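Local structure of UDP-N-acetylglucosamine 4,6-dehydratase (Vibrio fischeri, 3PVZ) at residues N144-I149 with M187-E192; S36-L41 with K53-R58. The protein probably acts as a lyase that removes water from a nucleotide sugar, UDP-N-acetylglucosamine, and binds NAD in a Rossmann-type domain. All blocks are in the same frame, centred on the assembly; numbering follows the deposited sequence.

In the fold
Both contacts belong to the Rossmann-type part of the chain, and no segment touches the other subunit. Interaction 2 is a buried, wholly apolar meeting of strand 37-41 with helix 46-56, inside the first beta-alpha-beta unit; the charged side chains near it take no part in the meeting. Interaction 1 pairs helices 131-154 and 174-189 and is only partly buried: a lysine stem lies on an isoleucine, while a salt bridge and a water close the less buried side. The two share no element, and their centres lie about 21 Å apart, yet Thr148 of interaction 1 packs on Leu41 of interaction 2, so helix 131-154 meets the strand directly.

Interaction 1: residues N144-I149 with M187-E192; sequences NTDKTI and MRKSEE
Lys189 reaches across from helix 174-189 to Asp146 and Ile149 on helix 131-154, making a small helix-helix contact that combines a salt bridge with apolar packing. Helix 131-154 comes before strand 159-163 of the Rossmann-type domain in the chain and helix 174-189 after it, and the side chains of Thr145 and Ile149 also rest on Tyr160 of that strand. The lysine stem does the packing: Ile149 CG2 sits 3.5 Å from Lys189 CB and stays close to CG and CD further along. Bends at chi2 (-56°) and chi4 (-60°) fold the chain round so that its ammonium group turns to the carboxylate. Lys189 NZ then donates to Asp146 OD1 at 2.7 Å, coming in from above the carboxylate plane, 36° out of it, with the two side chains crossing at about a right angle. The same oxygen is gripped a second time, by a water that donates to Asp146 OD1 at 2.6 Å. That water accepts from Arg188 NE at 3.0 Å, lying in the guanidinium plane at its edge, and thus bridges Asp146 to Arg188. Asp146 OD2 and Arg188 NH1, 4.4 Å apart, are too far for a salt bridge; the main partner of this guanidinium is Gln351, bonded to NH2. Gln150 and Ile153 of helix 131-154 also touch the lysine side chain. With two donors on OD1 and a second positive charge nearby, Asp146 is probably held as the carboxylate, and the buried lysine probably stays charged beside it.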
# COMPACT_ATOMS: atom_id res chain seq x y z
N ASN A 144 -11.82 6.89 -9.16
CA ASN A 144 -11.33 5.64 -9.72
C ASN A 144 -12.47 4.65 -9.85
O ASN A 144 -12.52 3.81 -10.78
CB ASN A 144 -10.27 5.00 -8.81
CG ASN A 144 -8.91 5.70 -8.91
OD1 ASN A 144 -8.73 6.69 -9.62
ND2 ASN A 144 -7.94 5.19 -8.15
N THR A 145 -13.38 4.69 -8.90
CA THR A 145 -14.48 3.76 -8.91
C THR A 145 -15.39 4.09 -10.08
O THR A 145 -15.67 3.20 -10.89
CB THR A 145 -15.27 3.84 -7.60
OG1 THR A 145 -14.37 3.66 -6.50
CG2 THR A 145 -16.35 2.79 -7.54
N ASP A 146 -15.77 5.37 -10.22
CA ASP A 146 -16.64 5.82 -11.32
C ASP A 146 -15.99 5.49 -12.67
O ASP A 146 -16.64 4.91 -13.52
CB ASP A 146 -16.92 7.33 -11.21
CG ASP A 146 -18.01 7.79 -12.11
OD1 ASP A 146 -19.15 7.27 -12.00
OD2 ASP A 146 -17.76 8.65 -12.94
N LYS A 147 -14.69 5.80 -12.86
CA LYS A 147 -14.00 5.49 -14.11
C LYS A 147 -13.97 3.99 -14.43
O LYS A 147 -14.21 3.60 -15.56
CB LYS A 147 -12.56 6.06 -14.11
CG LYS A 147 -11.78 5.73 -15.43
CD LYS A 147 -10.33 6.11 -15.34
CE LYS A 147 -9.53 5.11 -14.47
NZ LYS A 147 -8.06 5.55 -14.51
N THR A 148 -13.62 3.14 -13.47
CA THR A 148 -13.49 1.69 -13.74
C THR A 148 -14.91 1.10 -14.01
O THR A 148 -15.09 0.17 -14.75
CB THR A 148 -12.84 0.97 -12.60
OG1 THR A 148 -13.55 1.29 -11.39
CG2 THR A 148 -11.27 1.33 -12.43
N ILE A 149 -15.93 1.65 -13.39
CA ILE A 149 -17.29 1.27 -13.80
C ILE A 149 -17.57 1.65 -15.28
O ILE A 149 -18.08 0.81 -16.06
CB ILE A 149 -18.40 1.89 -12.90
CG1 ILE A 149 -18.22 1.41 -11.45
CG2 ILE A 149 -19.79 1.42 -13.38
CD1 ILE A 149 -19.05 2.19 -10.46
N MSE A 187 -24.96 4.84 -7.92
CA MSE A 187 -26.36 4.80 -8.25
C MSE A 187 -26.54 5.28 -9.68
O MSE A 187 -27.36 4.72 -10.37
CB MSE A 187 -27.22 5.61 -7.26
CG MSE A 187 -27.45 4.99 -5.88
SE MSE A 187 -27.86 3.05 -5.77
CE MSE A 187 -26.03 2.35 -5.46
N ARG A 188 -25.80 6.29 -10.13
CA ARG A 188 -25.95 6.77 -11.51
C ARG A 188 -25.52 5.69 -12.47
O ARG A 188 -26.20 5.44 -13.46
CB ARG A 188 -25.14 8.01 -11.79
CG ARG A 188 -25.17 8.42 -13.25
CD ARG A 188 -24.73 9.89 -13.46
NE ARG A 188 -23.29 10.04 -13.25
CZ ARG A 188 -22.63 11.18 -13.38
NH1 ARG A 188 -21.33 11.21 -13.16
NH2 ARG A 188 -23.28 12.31 -13.70
N LYS A 189 -24.37 5.08 -12.18
CA LYS A 189 -23.84 3.99 -13.03
C LYS A 189 -24.69 2.73 -13.07
O LYS A 189 -24.64 1.97 -14.03
CB LYS A 189 -22.43 3.60 -12.59
CG LYS A 189 -21.35 4.61 -13.02
CD LYS A 189 -21.38 4.82 -14.55
CE LYS A 189 -20.21 5.64 -15.07
NZ LYS A 189 -20.14 6.97 -14.49
N SER A 190 -25.44 2.49 -12.01
CA SER A 190 -26.34 1.36 -11.94
C SER A 190 -27.55 1.46 -12.86
O SER A 190 -28.23 0.49 -13.03
CB SER A 190 -26.82 1.12 -10.52
OG SER A 190 -27.68 2.12 -10.11
N GLU A 191 -27.80 2.64 -13.43
CA GLU A 191 -28.77 2.77 -14.54
C GLU A 191 -28.22 2.21 -15.87
O GLU A 191 -28.96 2.18 -16.84
CB GLU A 191 -29.17 4.25 -14.73
CG GLU A 191 -29.93 4.80 -13.52
CD GLU A 191 -30.13 6.31 -13.52
OE1 GLU A 191 -29.44 7.02 -14.26
OE2 GLU A 191 -30.97 6.80 -12.72
N GLU A 192 -26.93 1.82 -15.92
CA GLU A 192 -26.34 1.26 -17.14
C GLU A 192 -25.70 -0.11 -17.00
O GLU A 192 -25.48 -0.74 -17.99
CB GLU A 192 -25.24 2.17 -17.66
CG GLU A 192 -25.78 3.49 -18.17
CD GLU A 192 -24.68 4.35 -18.67
OE1 GLU A 192 -24.40 5.28 -17.93
OE2 GLU A 192 -24.10 4.07 -19.75
O HOH W 1 -21.62 7.95 -11.84

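Interaction 2: residues S36-L41 with K53-R58; sequences SRFLVL and KEIFKR
Phe38 and Ile55 meet because each first torsion sets its side chain anti to the carbonyl carbon: CG of Phe38 at chi1 -56° and CG1 of Ile55 at chi1 -60°. Extended at chi2, Ile55 sends CD1 to the sheet, while its CG2 branch settles over the phenyl ring. CG2 stands 3.9 Å from the ring centroid of Phe38 and 16° off the normal, a CH-pi contact over one face, displaced toward the CG-CD2 side. CD1 lies on the same side of the ring plane but out past the rim by the opposite ortho carbon, 3.5 Å from Phe38 CD1, so both methyls of Ile55 approach the ring from one side. That same CD1 also meets Val40 CG2 at 4.0 Å, where Val40 and Ile55 run alongside each other, pointing opposite ways. Phe38 and Val40, two residues apart on strand 37-41, both point toward the helix, and Ile55 serves both. This is the helix of the beta-alpha-beta unit packing back on the strand before it, next to the glycine-rich turn of probable Rossmann type that Val40 touches. Strands 62-66 and 115-118 flank strand 37-41 in the sheet, and the Phe38 ring also meets Tyr115.

Farther round the helix, Glu54 gathers the charges. Arg58 NH1 gives an almost straight bond to Glu54 OE1 (2.9 Å) and also bonds Glu54 O at 3.0 Å, while Lys57 NZ takes Glu54 OE2 at 2.8 Å. Glu26 holds Arg58 NE by a further salt bridge. The contact with the strand is apolar, with no hydrogen bond between the two segments, and rests on close fit, whereas the charged network of Glu54, Lys57 and Arg58, extended to Glu26, probably keeps Glu54 ionised and would restrict the side chains of Lys57 and Arg58.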
# COMPACT_ATOMS: atom_id res chain seq x y z
N SER A 36 -16.36 -17.82 -16.66
CA SER A 36 -16.35 -16.36 -16.60
C SER A 36 -14.96 -15.82 -16.37
O SER A 36 -13.99 -16.53 -15.94
CB SER A 36 -17.33 -15.84 -15.53
OG SER A 36 -18.57 -16.49 -15.67
N ARG A 37 -14.85 -14.57 -16.80
CA ARG A 37 -13.66 -13.76 -16.69
C ARG A 37 -13.78 -12.74 -15.57
O ARG A 37 -14.76 -12.00 -15.50
CB ARG A 37 -13.51 -13.04 -18.00
CG ARG A 37 -13.37 -14.00 -19.23
CD ARG A 37 -13.52 -13.27 -20.52
NE ARG A 37 -14.88 -12.74 -20.67
CZ ARG A 37 -15.29 -11.99 -21.68
NH1 ARG A 37 -16.56 -11.63 -21.73
NH2 ARG A 37 -14.47 -11.63 -22.64
N PHE A 38 -12.75 -12.63 -14.75
CA PHE A 38 -12.76 -11.77 -13.58
C PHE A 38 -11.58 -10.82 -13.55
O PHE A 38 -10.42 -11.21 -13.76
CB PHE A 38 -12.76 -12.55 -12.25
CG PHE A 38 -13.87 -13.53 -12.10
CD1 PHE A 38 -14.95 -13.23 -11.29
CD2 PHE A 38 -13.86 -14.72 -12.77
CE1 PHE A 38 -15.98 -14.12 -11.14
CE2 PHE A 38 -14.91 -15.60 -12.66
CZ PHE A 38 -15.97 -15.32 -11.83
N LEU A 39 -11.89 -9.59 -13.14
CA LEU A 39 -10.92 -8.57 -12.83
C LEU A 39 -11.09 -8.19 -11.34
O LEU A 39 -12.16 -7.81 -10.97
CB LEU A 39 -11.18 -7.36 -13.73
CG LEU A 39 -10.32 -6.12 -13.47
CD1 LEU A 39 -8.73 -6.47 -13.45
CD2 LEU A 39 -10.66 -4.99 -14.41
N VAL A 40 -10.04 -8.26 -10.52
CA VAL A 40 -10.10 -7.86 -9.13
C VAL A 40 -9.14 -6.74 -8.91
O VAL A 40 -7.91 -6.92 -8.94
CB VAL A 40 -9.75 -9.05 -8.17
CG1 VAL A 40 -9.94 -8.65 -6.71
CG2 VAL A 40 -10.64 -10.25 -8.53
N LEU A 41 -9.71 -5.59 -8.61
CA LEU A 41 -8.98 -4.40 -8.29
C LEU A 41 -8.79 -4.30 -6.79
O LEU A 41 -9.66 -4.53 -6.02
CB LEU A 41 -9.79 -3.20 -8.78
CG LEU A 41 -10.15 -3.31 -10.25
CD1 LEU A 41 -10.82 -2.03 -10.70
CD2 LEU A 41 -8.90 -3.62 -11.10
N LYS A 53 -8.80 -15.55 -3.96
CA LYS A 53 -8.67 -16.97 -3.62
C LYS A 53 -10.02 -17.67 -3.80
O LYS A 53 -10.08 -18.69 -4.44
CB LYS A 53 -8.16 -17.14 -2.23
CG LYS A 53 -6.75 -16.60 -2.12
CD LYS A 53 -6.02 -17.14 -0.95
CE LYS A 53 -6.52 -16.56 0.32
NZ LYS A 53 -5.70 -17.10 1.47
N GLU A 54 -11.11 -17.09 -3.31
CA GLU A 54 -12.39 -17.71 -3.56
C GLU A 54 -12.67 -17.96 -5.03
O GLU A 54 -13.28 -18.95 -5.37
CB GLU A 54 -13.56 -16.93 -2.94
CG GLU A 54 -13.56 -16.94 -1.46
CD GLU A 54 -13.68 -18.34 -0.89
OE1 GLU A 54 -14.70 -18.98 -1.18
OE2 GLU A 54 -12.81 -18.76 -0.11
N ILE A 55 -12.20 -17.09 -5.89
CA ILE A 55 -12.40 -17.26 -7.32
C ILE A 55 -11.43 -18.33 -7.83
O ILE A 55 -11.82 -19.31 -8.49
CB ILE A 55 -12.21 -15.89 -8.09
CG1 ILE A 55 -13.22 -14.87 -7.60
CG2 ILE A 55 -12.25 -16.12 -9.63
CD1 ILE A 55 -13.12 -13.42 -8.29
N PHE A 56 -10.16 -18.16 -7.50
CA PHE A 56 -9.13 -19.04 -8.01
C PHE A 56 -9.41 -20.54 -7.75
O PHE A 56 -9.18 -21.37 -8.62
CB PHE A 56 -7.78 -18.66 -7.40
CG PHE A 56 -6.62 -19.32 -8.07
CD1 PHE A 56 -6.25 -20.59 -7.71
CD2 PHE A 56 -5.93 -18.70 -9.09
CE1 PHE A 56 -5.21 -21.22 -8.34
CE2 PHE A 56 -4.84 -19.34 -9.72
CZ PHE A 56 -4.50 -20.62 -9.32
N LYS A 57 -9.87 -20.88 -6.56
CA LYS A 57 -10.06 -22.28 -6.17
C LYS A 57 -11.23 -22.91 -6.92
O LYS A 57 -11.39 -24.14 -6.91
CB LYS A 57 -10.29 -22.37 -4.64
CG LYS A 57 -11.57 -21.77 -4.11
CD LYS A 57 -11.88 -22.15 -2.63
CE LYS A 57 -11.25 -21.20 -1.63
NZ LYS A 57 -11.80 -21.38 -0.19
N ARG A 58 -12.07 -22.08 -7.55
CA ARG A 58 -13.19 -22.57 -8.36
C ARG A 58 -12.89 -22.53 -9.88
O ARG A 58 -13.82 -22.55 -10.72
CB ARG A 58 -14.42 -21.74 -8.05
CG ARG A 58 -14.94 -22.06 -6.61
CD ARG A 58 -16.14 -21.29 -6.27
NE ARG A 58 -16.66 -21.68 -4.97
CZ ARG A 58 -16.30 -21.14 -3.79
NH1 ARG A 58 -15.40 -20.15 -3.70
NH2 ARG A 58 -16.84 -21.60 -2.66